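Local coordinates for protein cysteine desulfurase (Thermococcus onnurineus, PDB 5B89) that probably releases sulfur from L-cysteine with the help of pyridoxal 5'-phosphate, passing it to a sulfur carrier and leaving L-alanine, at residues V37-N42 and S367-S372; G345-N350 and A392-Y397; A361-H366 and G408-L413; K29-T34 and T45-K50; H317-R322 and N398-V403. All blocks are in the same frame, centred on the assembly; numbering follows the deposited sequence.

All five contacts gather in one region of the chain, built round a mixed four-stranded sheet ordered 38-39, 368-373, 389-393, 346-349. Contact 1 pairs the first two of these strands and contact 2 the last two; their centres lie about 9 Å apart, and Phe40 is tied to Ser393 between them. Helix 400-415 serves twice, packing on helix 356-365 in contact 3 and on helix 309-329 in contact 5, centres about 16 Å apart. Contact 4, between loops flanking strand 38-39, is farthest from contact 3, about 23 Å centre to centre. Contact 4 closes first along the chain, while contact 1 joins distant parts of it; contacts 1, 3 and 4 touch the second subunit, so this assembly reaches the subunit interface.

Contact 1 of 5, residues V37-N42 and S367-S372; sequences VIYFDN and SIMVRS
Met369 fills a hollow beside Val37 and Tyr39, its CG lying 4.0 Å from Val37 CG2 and equally near CD1 of the Tyr39 ring. The methionine crosses both side chains at about a right angle, and its bends at chi2 and chi3 carry CE toward Val37 CG1. On the sheet's other face Ile38 and Ile368 lie side by side, Ile38 CD1 4.0 Å from Ile368 CG1; Ile38 CG2 rests over one face of the Phe40 ring while Ile368 CG2 comes up to Phe40 CD2. The parallel ladder is formed by Ile38 N to Ser367 O, Met369 N to Ile38 O (3.0 Å), and a more bent bond from Phe40 N to Met369 O. Beyond it, Asp41 reaches across to Arg371. Its OD2 offers the syn lone pair to Arg371 NE at 2.8 Å, a nearly straight bond (163°) close to the guanidinium plane, the two planes 29° apart. A water joins Arg371 NH2 to Tyr39 OH, which also bonds to Thr45 O. His72 of the second subunit binds the same Asp41 OD2, and Val67 O of that subunit takes Arg371 NH1, holding the ion pair at the dimer interface, with the Arg371 side chain about 4 Å from a bound alanine. Strand 38-39 is outermost in the four-stranded sheet within this chain, beside 368-373; helix 400-415 packs on Ile38 and Ile368, helix 356-365 on Ile368, Met369 and Val370.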
# COMPACT_ATOMS: atom_id res chain seq x y z
N VAL B 37 4.28 7.12 -27.68
CA VAL B 37 5.66 6.84 -27.42
C VAL B 37 5.98 5.33 -27.68
O VAL B 37 5.10 4.57 -27.76
CB VAL B 37 6.05 7.13 -25.95
CG1 VAL B 37 5.85 8.57 -25.59
CG2 VAL B 37 5.29 6.24 -24.97
N ILE B 38 7.26 4.99 -27.79
CA ILE B 38 7.71 3.62 -27.87
C ILE B 38 8.15 3.38 -26.43
O ILE B 38 9.13 3.86 -26.01
CB ILE B 38 8.88 3.47 -28.84
CG1 ILE B 38 8.36 3.67 -30.26
CG2 ILE B 38 9.47 2.08 -28.73
CD1 ILE B 38 9.45 3.60 -31.31
N TYR B 39 7.34 2.65 -25.69
CA TYR B 39 7.57 2.40 -24.28
C TYR B 39 8.35 1.09 -24.04
O TYR B 39 7.81 0.04 -24.08
CB TYR B 39 6.23 2.39 -23.50
CG TYR B 39 6.39 2.36 -21.99
CD1 TYR B 39 6.63 3.50 -21.28
CD2 TYR B 39 6.33 1.18 -21.32
CE1 TYR B 39 6.78 3.45 -19.92
CE2 TYR B 39 6.48 1.14 -19.98
CZ TYR B 39 6.70 2.27 -19.29
OH TYR B 39 6.86 2.22 -17.95
N PHE B 40 9.63 1.28 -23.74
CA PHE B 40 10.56 0.20 -23.47
C PHE B 40 11.07 0.25 -22.02
O PHE B 40 12.19 -0.00 -21.76
CB PHE B 40 11.76 0.25 -24.45
CG PHE B 40 11.47 -0.23 -25.88
CD1 PHE B 40 10.28 -0.77 -26.24
CD2 PHE B 40 12.43 -0.13 -26.83
CE1 PHE B 40 10.05 -1.21 -27.52
CE2 PHE B 40 12.23 -0.57 -28.12
CZ PHE B 40 11.03 -1.10 -28.47
N ASP B 41 10.19 0.60 -21.11
CA ASP B 41 10.57 0.66 -19.68
C ASP B 41 9.62 -0.17 -18.83
O ASP B 41 9.29 0.19 -17.76
CB ASP B 41 10.64 2.08 -19.15
CG ASP B 41 11.44 2.19 -17.84
OD1 ASP B 41 12.21 1.30 -17.55
OD2 ASP B 41 11.24 3.18 -17.18
N ASN B 42 9.24 -1.31 -19.39
CA ASN B 42 8.28 -2.23 -18.75
C ASN B 42 8.81 -2.87 -17.46
O ASN B 42 7.97 -3.22 -16.62
CB ASN B 42 7.82 -3.29 -19.77
CG ASN B 42 6.98 -2.64 -20.84
OD1 ASN B 42 5.81 -2.26 -20.59
ND2 ASN B 42 7.55 -2.40 -21.94
N SER B 367 11.27 9.91 -28.64
CA SER B 367 10.10 9.36 -28.06
C SER B 367 10.20 7.82 -27.73
O SER B 367 9.15 7.18 -27.77
CB SER B 367 8.87 9.59 -28.91
OG SER B 367 8.65 11.03 -29.00
N ILE B 368 11.43 7.39 -27.44
CA ILE B 368 11.64 6.02 -27.00
C ILE B 368 12.08 6.10 -25.51
O ILE B 368 12.98 6.76 -25.11
CB ILE B 368 12.78 5.37 -27.79
CG1 ILE B 368 12.43 5.33 -29.30
CG2 ILE B 368 13.05 3.96 -27.22
CD1 ILE B 368 13.65 4.99 -30.17
N MET B 369 11.30 5.36 -24.68
CA MET B 369 11.39 5.38 -23.22
C MET B 369 12.17 4.16 -22.77
O MET B 369 11.70 3.05 -22.91
CB MET B 369 9.97 5.37 -22.62
CG MET B 369 8.88 6.30 -23.13
SD MET B 369 9.08 8.09 -22.86
CE MET B 369 9.84 8.67 -24.42
N VAL B 370 13.35 4.49 -22.28
CA VAL B 370 14.19 3.49 -21.65
C VAL B 370 14.66 3.99 -20.30
O VAL B 370 14.59 5.15 -19.97
CB VAL B 370 15.41 3.10 -22.53
CG1 VAL B 370 15.04 2.42 -23.81
CG2 VAL B 370 16.37 4.25 -22.76
N ARG B 371 15.19 3.04 -19.48
CA ARG B 371 15.74 3.46 -18.18
C ARG B 371 17.26 3.31 -18.20
O ARG B 371 17.84 2.58 -18.98
CB ARG B 371 15.08 2.67 -17.04
CG ARG B 371 15.17 3.47 -15.73
CD ARG B 371 14.08 3.25 -14.72
NE ARG B 371 12.78 3.85 -14.97
CZ ARG B 371 12.22 4.88 -14.33
NH1 ARG B 371 12.87 5.59 -13.42
NH2 ARG B 371 10.99 5.18 -14.62
N SER B 372 17.88 4.14 -17.40
CA SER B 372 19.32 4.16 -17.30
C SER B 372 19.74 4.20 -15.83
O SER B 372 19.03 4.69 -15.02
CB SER B 372 19.90 5.36 -18.09
OG SER B 372 19.26 6.56 -17.70
O HOH W 1 8.50 3.90 -16.23

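Contact 2 of 5, residues G345-N350 and A392-Y397; sequences GVVSFN and ASFHVY
Val347 and Phe394 meet obliquely, the valine's CG2 coming to 4.3 Å from CE2 of the ring. Phe394 has CG anti to its own carbonyl carbon (chi1 -49°), which lays the CD2 side of the ring close to the Gly345 carbonyl, 3.8 Å from CD2 to Gly345 O. The Phe349 ring turns back toward the other strand and brings CE1 to 4.4 Å from Ala392 CB, while Val347 O lies in that ring's plane at its edge. Val346 and Ser393 share the opposite face of the sheet as a non-hydrogen-bonded pair; here the apolar CG2 of Val346 lies beside Ser393 CB, and the serine hydroxyl is engaged by Thr43 N. Val347 and Ala392 form the hydrogen-bonded pair: Val347 N to Ala392 O is 2.8 Å and nearly straight at 174°, with Ala392 N returning a bond to Val347 O. Gly345 O takes Phe394 N at 2.9 Å, and a water joins this oxygen to Phe394 O where the strands part. Helix 309-329 packs on Phe394 through Leu319 and Thr323. This is the antiparallel pairing of outermost strand 346-349 with 389-393 in the small-domain sheet of a class-V, fold-type I PLP enzyme, the Val346 side chain about 8 Å from the bound cofactor.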
# COMPACT_ATOMS: atom_id res chain seq x y z
N GLY B 345 12.40 -10.54 -21.24
CA GLY B 345 12.19 -9.36 -22.06
C GLY B 345 12.83 -8.11 -21.58
O GLY B 345 12.20 -7.13 -21.41
N VAL B 346 14.11 -8.21 -21.33
CA VAL B 346 14.94 -7.17 -20.79
C VAL B 346 16.28 -7.18 -21.51
O VAL B 346 16.90 -8.20 -21.52
CB VAL B 346 15.24 -7.44 -19.30
CG1 VAL B 346 16.11 -6.35 -18.72
CG2 VAL B 346 13.94 -7.56 -18.50
N VAL B 347 16.68 -6.06 -22.10
CA VAL B 347 18.02 -5.97 -22.74
C VAL B 347 18.71 -4.76 -22.18
O VAL B 347 18.34 -3.58 -22.48
CB VAL B 347 17.85 -5.86 -24.26
CG1 VAL B 347 19.26 -5.76 -24.85
CG2 VAL B 347 17.11 -7.05 -24.83
N SER B 348 19.73 -4.96 -21.35
CA SER B 348 20.62 -3.96 -20.86
C SER B 348 21.82 -3.92 -21.80
O SER B 348 22.29 -4.95 -22.30
CB SER B 348 21.18 -4.29 -19.41
OG SER B 348 20.27 -3.83 -18.42
N PHE B 349 22.27 -2.70 -22.05
CA PHE B 349 23.36 -2.44 -22.95
C PHE B 349 24.05 -1.14 -22.57
O PHE B 349 23.62 -0.42 -21.72
CB PHE B 349 22.89 -2.37 -24.41
CG PHE B 349 21.87 -1.30 -24.69
CD1 PHE B 349 20.57 -1.51 -24.42
CD2 PHE B 349 22.23 -0.12 -25.30
CE1 PHE B 349 19.64 -0.55 -24.67
CE2 PHE B 349 21.30 0.85 -25.56
CZ PHE B 349 20.00 0.64 -25.25
N ASN B 350 25.16 -0.90 -23.26
CA ASN B 350 25.90 0.34 -23.11
C ASN B 350 26.51 0.73 -24.44
O ASN B 350 26.79 -0.07 -25.24
CB ASN B 350 27.02 0.26 -22.07
CG ASN B 350 26.58 0.64 -20.68
OD1 ASN B 350 25.98 1.64 -20.47
ND2 ASN B 350 26.92 -0.17 -19.75
N ALA B 392 16.34 -1.50 -22.08
CA ALA B 392 15.11 -1.55 -22.85
C ALA B 392 14.39 -2.82 -22.40
O ALA B 392 14.96 -3.83 -22.35
CB ALA B 392 15.38 -1.60 -24.33
N SER B 393 13.14 -2.73 -22.04
CA SER B 393 12.38 -3.85 -21.54
C SER B 393 10.99 -3.80 -22.13
O SER B 393 10.43 -2.76 -22.34
CB SER B 393 12.35 -3.85 -20.03
OG SER B 393 11.89 -2.66 -19.58
N PHE B 394 10.48 -4.98 -22.37
CA PHE B 394 9.27 -5.18 -23.11
C PHE B 394 8.07 -5.84 -22.47
O PHE B 394 8.18 -6.45 -21.46
CB PHE B 394 9.64 -6.09 -24.30
CG PHE B 394 10.86 -5.65 -25.09
CD1 PHE B 394 10.90 -4.47 -25.77
CD2 PHE B 394 11.96 -6.50 -25.19
CE1 PHE B 394 12.02 -4.11 -26.49
CE2 PHE B 394 13.07 -6.14 -25.90
CZ PHE B 394 13.09 -4.95 -26.56
N HIS B 395 6.95 -5.70 -23.17
CA HIS B 395 5.72 -6.39 -22.87
C HIS B 395 5.09 -6.79 -24.22
O HIS B 395 5.56 -6.46 -25.23
CB HIS B 395 4.74 -5.67 -21.93
CG HIS B 395 3.96 -6.62 -21.07
ND1 HIS B 395 3.58 -6.37 -19.77
CD2 HIS B 395 3.52 -7.86 -21.36
CE1 HIS B 395 2.97 -7.44 -19.30
NE2 HIS B 395 2.95 -8.35 -20.24
N VAL B 396 4.00 -7.53 -24.13
CA VAL B 396 3.28 -8.07 -25.27
C VAL B 396 2.78 -7.05 -26.27
O VAL B 396 2.57 -7.37 -27.39
CB VAL B 396 2.18 -9.06 -24.82
CG1 VAL B 396 1.03 -8.35 -24.15
CG2 VAL B 396 1.69 -9.94 -25.97
N TYR B 397 2.59 -5.84 -25.81
CA TYR B 397 2.13 -4.73 -26.64
C TYR B 397 3.22 -4.05 -27.45
O TYR B 397 2.94 -3.30 -28.27
CB TYR B 397 1.31 -3.69 -25.84
CG TYR B 397 1.90 -3.29 -24.51
CD1 TYR B 397 2.98 -2.48 -24.43
CD2 TYR B 397 1.35 -3.74 -23.36
CE1 TYR B 397 3.50 -2.12 -23.22
CE2 TYR B 397 1.86 -3.41 -22.15
CZ TYR B 397 2.92 -2.61 -22.09
OH TYR B 397 3.40 -2.34 -20.84
O HOH W 2 9.95 -7.03 -19.37

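Contact 3 of 5, residues A361-H366 and G408-L413; sequences AILDDH and GVMEEL
Val409 sits between Leu363 and His366 at the close-packed part of this helix pair. With CG1 anti to the backbone N (chi1 175°), it sets that methyl 3.8 Å from Leu363 CD2 and over one face of the His366 imidazole. The second encounter is a CH-pi contact, CG1 standing 3.8 Å from the ring centroid and only 15° off the ring normal; CG2 lies by CD2 of the same ring. Leu363 sends its other methyl, CD1, to Met410 SD at 4.1 Å, the two side chains meeting at about a right angle. Both Leu363 and Val409 are buried, and they also touch Ile368 of strand 368-373. Toward the surface the packing thins. Ile362 touches Leu413 through CG2 and CD1, both against Leu413 CD1, and remains partly exposed. The outermost part is polar: Glu412 OE1 lies 4.1 Å from His366 NE2 without bonding. The axes of the short helical segments 361-365 and 408-413 approach to 10.6 Å, their N-to-C directions 126° apart. The imidazole is steadied from its own segment: His366 ND1 donates to Ile362 O at 3.0 Å, almost straight and in the ring plane. No hydrogen bond crosses between the segments, so apolar contact joins them; the neighbouring carboxylate could at most favour a protonated His366 modestly, since both groups are solvent-exposed.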
# COMPACT_ATOMS: atom_id res chain seq x y z
N ALA B 361 18.65 9.87 -22.77
CA ALA B 361 18.14 11.19 -23.17
C ALA B 361 18.02 11.32 -24.69
O ALA B 361 17.01 11.81 -25.13
CB ALA B 361 19.06 12.27 -22.65
N ILE B 362 19.00 10.75 -25.44
CA ILE B 362 18.86 10.75 -26.91
C ILE B 362 17.66 9.94 -27.38
O ILE B 362 16.86 10.31 -28.22
CB ILE B 362 20.15 10.33 -27.57
CG1 ILE B 362 21.22 11.38 -27.36
CG2 ILE B 362 19.95 10.07 -29.07
CD1 ILE B 362 22.57 10.80 -27.52
N LEU B 363 17.43 8.79 -26.71
CA LEU B 363 16.31 8.01 -27.00
C LEU B 363 15.01 8.70 -26.71
O LEU B 363 14.05 8.64 -27.50
CB LEU B 363 16.39 6.60 -26.34
CG LEU B 363 17.49 5.69 -26.98
CD1 LEU B 363 17.93 4.51 -26.12
CD2 LEU B 363 17.03 5.18 -28.34
N ASP B 364 14.97 9.35 -25.57
CA ASP B 364 13.82 10.15 -25.19
C ASP B 364 13.48 11.29 -26.22
O ASP B 364 12.32 11.46 -26.51
CB ASP B 364 13.96 10.73 -23.79
CG ASP B 364 12.76 11.53 -23.37
OD1 ASP B 364 11.56 11.11 -23.27
OD2 ASP B 364 13.01 12.79 -23.29
N ASP B 365 14.51 11.87 -26.76
CA ASP B 365 14.32 12.90 -27.80
C ASP B 365 13.47 12.28 -28.92
O ASP B 365 12.76 13.02 -29.61
CB ASP B 365 15.68 13.34 -28.35
CG ASP B 365 16.58 14.09 -27.43
OD1 ASP B 365 16.16 14.61 -26.40
OD2 ASP B 365 17.81 14.12 -27.72
N HIS B 366 13.72 11.00 -29.26
CA HIS B 366 13.06 10.24 -30.26
C HIS B 366 11.80 9.49 -29.81
O HIS B 366 11.34 8.62 -30.45
CB HIS B 366 14.05 9.27 -30.92
CG HIS B 366 15.16 9.92 -31.67
ND1 HIS B 366 16.30 10.42 -31.14
CD2 HIS B 366 15.25 10.07 -33.01
CE1 HIS B 366 17.05 10.94 -32.13
NE2 HIS B 366 16.42 10.72 -33.23
N GLY B 408 17.22 1.83 -35.56
CA GLY B 408 17.55 2.96 -36.43
C GLY B 408 18.05 4.16 -35.71
O GLY B 408 19.04 4.80 -36.09
N VAL B 409 17.44 4.47 -34.52
CA VAL B 409 17.96 5.50 -33.72
C VAL B 409 19.32 5.22 -33.06
O VAL B 409 20.20 6.04 -33.03
CB VAL B 409 16.92 5.97 -32.60
CG1 VAL B 409 17.49 7.00 -31.64
CG2 VAL B 409 15.65 6.36 -33.22
N MET B 410 19.53 3.97 -32.61
CA MET B 410 20.80 3.54 -32.11
C MET B 410 21.92 3.62 -33.18
O MET B 410 23.04 3.99 -32.85
CB MET B 410 20.75 2.12 -31.54
CG MET B 410 20.00 2.01 -30.22
SD MET B 410 20.62 3.01 -28.90
CE MET B 410 22.28 2.46 -28.72
N GLU B 411 21.52 3.32 -34.40
CA GLU B 411 22.49 3.37 -35.52
C GLU B 411 22.97 4.81 -35.76
O GLU B 411 24.14 5.04 -35.83
CB GLU B 411 21.85 2.74 -36.73
CG GLU B 411 22.76 2.71 -37.97
CD GLU B 411 22.13 2.03 -39.15
OE1 GLU B 411 21.31 1.05 -39.00
OE2 GLU B 411 22.48 2.49 -40.30
N GLU B 412 22.02 5.75 -35.77
CA GLU B 412 22.34 7.14 -35.92
C GLU B 412 23.19 7.62 -34.74
O GLU B 412 24.25 8.27 -34.97
CB GLU B 412 21.03 7.88 -36.08
CG GLU B 412 20.96 9.41 -36.16
CD GLU B 412 19.52 9.90 -36.52
OE1 GLU B 412 18.54 9.12 -36.30
OE2 GLU B 412 19.35 11.04 -37.02
N LEU B 413 22.88 7.21 -33.50
CA LEU B 413 23.67 7.57 -32.40
C LEU B 413 25.09 7.11 -32.51
O LEU B 413 25.97 7.86 -32.23
CB LEU B 413 23.01 7.04 -31.11
CG LEU B 413 23.57 7.35 -29.76
CD1 LEU B 413 22.49 6.93 -28.77
CD2 LEU B 413 24.80 6.62 -29.42

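Contact 4 of 5, residues K29-T34 and T45-K50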
# COMPACT_ATOMS: atom_id res chain seq x y z
N LYS B 29 -4.46 -1.47 -28.97
CA LYS B 29 -5.69 -0.69 -29.09
C LYS B 29 -6.30 -0.29 -27.77
O LYS B 29 -7.09 0.56 -27.75
CB LYS B 29 -6.76 -1.47 -29.81
CG LYS B 29 -6.55 -1.60 -31.28
CD LYS B 29 -7.54 -2.61 -31.81
CE LYS B 29 -8.64 -1.93 -32.58
NZ LYS B 29 -8.08 -1.48 -33.87
N ASP B 30 -5.93 -0.96 -26.70
CA ASP B 30 -6.43 -0.64 -25.38
C ASP B 30 -5.49 0.25 -24.55
O ASP B 30 -5.81 0.54 -23.44
CB ASP B 30 -6.64 -1.90 -24.56
CG ASP B 30 -7.77 -2.77 -25.07
OD1 ASP B 30 -8.67 -2.25 -25.67
OD2 ASP B 30 -7.72 -3.96 -24.90
N ILE B 31 -4.38 0.65 -25.11
CA ILE B 31 -3.36 1.45 -24.42
C ILE B 31 -3.01 2.69 -25.24
O ILE B 31 -2.19 2.65 -26.09
CB ILE B 31 -2.09 0.60 -24.17
CG1 ILE B 31 -2.47 -0.69 -23.44
CG2 ILE B 31 -1.10 1.37 -23.33
CD1 ILE B 31 -1.38 -1.74 -23.41
N PRO B 32 -3.65 3.80 -24.92
CA PRO B 32 -3.44 4.98 -25.71
C PRO B 32 -2.04 5.46 -25.78
O PRO B 32 -1.57 6.00 -26.82
CB PRO B 32 -4.26 6.08 -24.95
CG PRO B 32 -5.27 5.32 -24.24
CD PRO B 32 -4.76 3.93 -23.98
N LEU B 33 -1.23 5.32 -24.72
CA LEU B 33 0.17 5.74 -24.81
C LEU B 33 1.01 5.05 -25.90
O LEU B 33 2.00 5.64 -26.27
CB LEU B 33 0.86 5.62 -23.44
CG LEU B 33 0.56 6.81 -22.55
CD1 LEU B 33 0.89 6.46 -21.04
CD2 LEU B 33 1.41 8.02 -22.97
N THR B 34 0.61 3.87 -26.35
CA THR B 34 1.39 3.24 -27.45
C THR B 34 1.28 4.00 -28.73
O THR B 34 2.16 3.83 -29.59
CB THR B 34 0.95 1.80 -27.69
OG1 THR B 34 -0.44 1.68 -28.08
CG2 THR B 34 1.16 0.92 -26.38
N THR B 45 7.76 -0.38 -14.80
CA THR B 45 6.34 -0.47 -14.62
C THR B 45 5.71 -0.68 -16.00
O THR B 45 6.24 -0.25 -16.94
CB THR B 45 5.75 0.77 -13.88
OG1 THR B 45 4.56 0.45 -13.20
CG2 THR B 45 5.48 1.90 -14.83
N SER B 46 4.60 -1.36 -16.05
CA SER B 46 3.92 -1.52 -17.31
C SER B 46 2.98 -0.38 -17.61
O SER B 46 2.70 0.39 -16.77
CB SER B 46 3.08 -2.81 -17.31
OG SER B 46 2.11 -2.81 -16.30
N LEU B 47 2.52 -0.31 -18.85
CA LEU B 47 1.48 0.60 -19.25
C LEU B 47 0.21 -0.16 -18.86
O LEU B 47 0.22 -1.31 -18.68
CB LEU B 47 1.50 0.86 -20.76
CG LEU B 47 2.74 1.58 -21.20
CD1 LEU B 47 2.65 1.81 -22.70
CD2 LEU B 47 2.84 2.91 -20.47
N THR B 48 -0.87 0.55 -18.70
CA THR B 48 -2.11 0.01 -18.18
C THR B 48 -3.25 0.07 -19.19
O THR B 48 -3.55 1.08 -19.65
CB THR B 48 -2.49 0.83 -16.92
OG1 THR B 48 -1.38 0.93 -16.03
CG2 THR B 48 -3.68 0.23 -16.20
N PRO B 49 -3.85 -1.06 -19.50
CA PRO B 49 -4.95 -1.06 -20.49
C PRO B 49 -6.20 -0.39 -19.91
O PRO B 49 -6.53 -0.48 -18.74
CB PRO B 49 -5.18 -2.54 -20.71
CG PRO B 49 -4.23 -3.29 -19.88
CD PRO B 49 -3.45 -2.37 -19.03
N LYS B 50 -7.00 0.11 -20.83
CA LYS B 50 -8.26 0.75 -20.43
C LYS B 50 -9.16 -0.08 -19.65
O LYS B 50 -9.78 0.37 -18.71
CB LYS B 50 -8.98 1.30 -21.67
CG LYS B 50 -8.31 2.51 -22.16
CD LYS B 50 -8.90 2.96 -23.52
CE LYS B 50 -10.39 3.20 -23.46
NZ LYS B 50 -10.67 4.51 -22.84
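This is a loop-on-loop contact, chiefly apolar with one backbone bond, between the chain leading into strand 38-39 and the chain that follows it toward helix 50-62. Ile31 is central. Its CG2 lies 3.7 Å from Leu47 CB and is close to CD1 of the same leucine, while CG1 reaches along the other branch to Pro49 CA at 3.9 Å. Leu47 meets two more side chains with its methyls: CD2 faces Leu33 CD1, crossing at about a right angle, and CD1 touches Thr34 CG2 at 4.1 Å. Replacing Ile31 by alanine removes both branches and is likely to open a gap beside Leu47 and Pro49. Thr34 is held by its hydroxyl, OG1 donating to Ile31 O at 2.8 Å; the same carbonyl also accepts Thr34 N. At the other end Asp30 O takes Lys50 N at 2.9 Å, in the carbonyl plane, and the aliphatic Lys50 CG lies 3.4 Å from that oxygen. Arg64 of the second subunit binds Thr45 and Thr48, and Leu61 of that subunit packs on Leu33 and Lys50. With Pro49 at the N-cap, helix 50-62 begins here, its first residue Lys50 bound to the Asp30 carbonyl of the preceding loop, at the dimer interface.

Contact 5 of 5, residues H317-R322 and N398-V403; sequences HKLVKR and NSLEEV
Apolar contacts carry the meeting of Leu319 with the start of helix 400-415. The leucine divides its methyls: CD1 reaches Asn398 CB at 3.7 Å, the two side chains crossing at about a right angle, while CD2 presses on the backbone at Ser399 C, 3.4 Å away, and on Val403 CG2. With CG anti to the carbonyl carbon (chi1 -52°), Leu319 directs this fork into the bend before the helix. A glycine in its place would probably leave Asn398 CB and Val403 CG2 without their apolar partner and open a gap against the helix start. Leu400 CD2 lies over the neighbouring helix, 3.7 Å from Lys318 O and near Arg322 CB. Arg322 CG meets Val403 CG1 at 3.8 Å, while its guanidinium is occupied by a salt bridge from NE to Glu404.

No hydrogen bond joins the two segments; several lie within 398-403. Glu402 OE1 accepts from Asn398 ND2 (3.0 Å) and from Ser399 N (3.1 Å), which arrive from opposite faces of the carboxylate plane. Glu402 N in turn donates to Ser399 OG at 3.0 Å, and Glu402 OE2 has a salt bridge to Arg28. Asn398 is anchored further by His395 N at OD1, Tyr39 O at ND2 and Gln315 of helix 309-329 at its backbone O. The reciprocal Ser399 and Glu402 bonds form a capping box, the classic N-terminal helix cap, set here against that helix.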
# COMPACT_ATOMS: atom_id res chain seq x y z
N HIS B 317 10.12 -12.82 -26.74
CA HIS B 317 11.29 -13.44 -27.26
C HIS B 317 11.64 -12.87 -28.64
O HIS B 317 12.73 -12.65 -28.91
CB HIS B 317 11.06 -14.93 -27.35
CG HIS B 317 12.14 -15.62 -28.08
ND1 HIS B 317 11.98 -16.12 -29.35
CD2 HIS B 317 13.43 -15.76 -27.77
CE1 HIS B 317 13.14 -16.58 -29.76
NE2 HIS B 317 14.03 -16.38 -28.83
N LYS B 318 10.64 -12.66 -29.47
CA LYS B 318 10.88 -12.10 -30.80
C LYS B 318 11.51 -10.74 -30.68
O LYS B 318 12.38 -10.40 -31.41
CB LYS B 318 9.60 -11.99 -31.63
CG LYS B 318 8.93 -13.27 -32.06
CD LYS B 318 7.67 -13.01 -32.85
CE LYS B 318 6.83 -14.25 -33.00
NZ LYS B 318 5.50 -14.05 -33.64
N LEU B 319 11.02 -9.95 -29.74
CA LEU B 319 11.59 -8.65 -29.55
C LEU B 319 13.02 -8.62 -29.07
O LEU B 319 13.88 -7.95 -29.54
CB LEU B 319 10.66 -7.79 -28.60
CG LEU B 319 9.23 -7.69 -28.97
CD1 LEU B 319 8.42 -7.07 -27.81
CD2 LEU B 319 9.08 -6.80 -30.23
N VAL B 320 13.35 -9.51 -28.08
CA VAL B 320 14.72 -9.66 -27.60
C VAL B 320 15.67 -10.18 -28.70
O VAL B 320 16.79 -9.71 -28.76
CB VAL B 320 14.68 -10.63 -26.38
CG1 VAL B 320 16.03 -10.96 -25.95
CG2 VAL B 320 13.90 -9.98 -25.22
N LYS B 321 15.20 -11.14 -29.44
CA LYS B 321 16.00 -11.73 -30.51
C LYS B 321 16.39 -10.67 -31.53
O LYS B 321 17.54 -10.56 -31.86
CB LYS B 321 15.26 -12.89 -31.15
CG LYS B 321 16.11 -13.73 -32.10
CD LYS B 321 15.33 -14.85 -32.72
CE LYS B 321 16.31 -15.67 -33.56
NZ LYS B 321 16.70 -15.06 -34.84
N ARG B 322 15.43 -9.86 -31.98
CA ARG B 322 15.78 -8.82 -32.94
C ARG B 322 16.62 -7.69 -32.33
O ARG B 322 17.51 -7.24 -32.94
CB ARG B 322 14.56 -8.30 -33.68
CG ARG B 322 14.87 -7.20 -34.67
CD ARG B 322 15.78 -7.70 -35.79
NE ARG B 322 16.00 -6.60 -36.70
CZ ARG B 322 17.17 -6.18 -37.10
NH1 ARG B 322 18.24 -6.79 -36.74
NH2 ARG B 322 17.25 -5.12 -37.87
N ASN B 398 4.46 -4.31 -27.15
CA ASN B 398 5.58 -3.85 -27.92
C ASN B 398 5.72 -4.67 -29.22
O ASN B 398 5.30 -5.75 -29.33
CB ASN B 398 6.89 -3.82 -27.15
CG ASN B 398 6.88 -2.87 -26.01
OD1 ASN B 398 7.13 -3.31 -24.86
ND2 ASN B 398 6.61 -1.57 -26.25
N SER B 399 6.14 -3.95 -30.27
CA SER B 399 6.16 -4.51 -31.64
C SER B 399 7.58 -4.52 -32.24
O SER B 399 8.48 -3.78 -31.92
CB SER B 399 5.27 -3.59 -32.56
OG SER B 399 5.90 -2.38 -32.82
N LEU B 400 7.68 -5.46 -33.25
CA LEU B 400 8.96 -5.48 -34.00
C LEU B 400 9.28 -4.15 -34.77
O LEU B 400 10.36 -3.73 -34.89
CB LEU B 400 9.01 -6.67 -34.94
CG LEU B 400 9.33 -8.03 -34.26
CD1 LEU B 400 8.98 -9.21 -35.17
CD2 LEU B 400 10.77 -8.00 -33.79
N GLU B 401 8.21 -3.49 -35.19
CA GLU B 401 8.29 -2.13 -35.79
C GLU B 401 8.97 -1.13 -34.89
O GLU B 401 9.83 -0.35 -35.26
CB GLU B 401 6.92 -1.66 -36.27
CG GLU B 401 6.38 -2.41 -37.49
CD GLU B 401 5.55 -3.65 -37.14
OE1 GLU B 401 4.87 -4.18 -38.09
OE2 GLU B 401 5.53 -4.18 -35.98
N GLU B 402 8.56 -1.20 -33.58
CA GLU B 402 9.21 -0.42 -32.61
C GLU B 402 10.71 -0.71 -32.39
O GLU B 402 11.48 0.16 -32.19
CB GLU B 402 8.47 -0.52 -31.23
CG GLU B 402 7.07 0.10 -31.18
CD GLU B 402 6.39 -0.07 -29.81
OE1 GLU B 402 6.59 -1.13 -29.17
OE2 GLU B 402 5.55 0.79 -29.40
N VAL B 403 11.03 -2.03 -32.39
CA VAL B 403 12.38 -2.40 -32.25
C VAL B 403 13.20 -1.88 -33.45
O VAL B 403 14.26 -1.39 -33.25
CB VAL B 403 12.47 -3.95 -32.11
CG1 VAL B 403 13.91 -4.46 -32.24
CG2 VAL B 403 11.90 -4.38 -30.72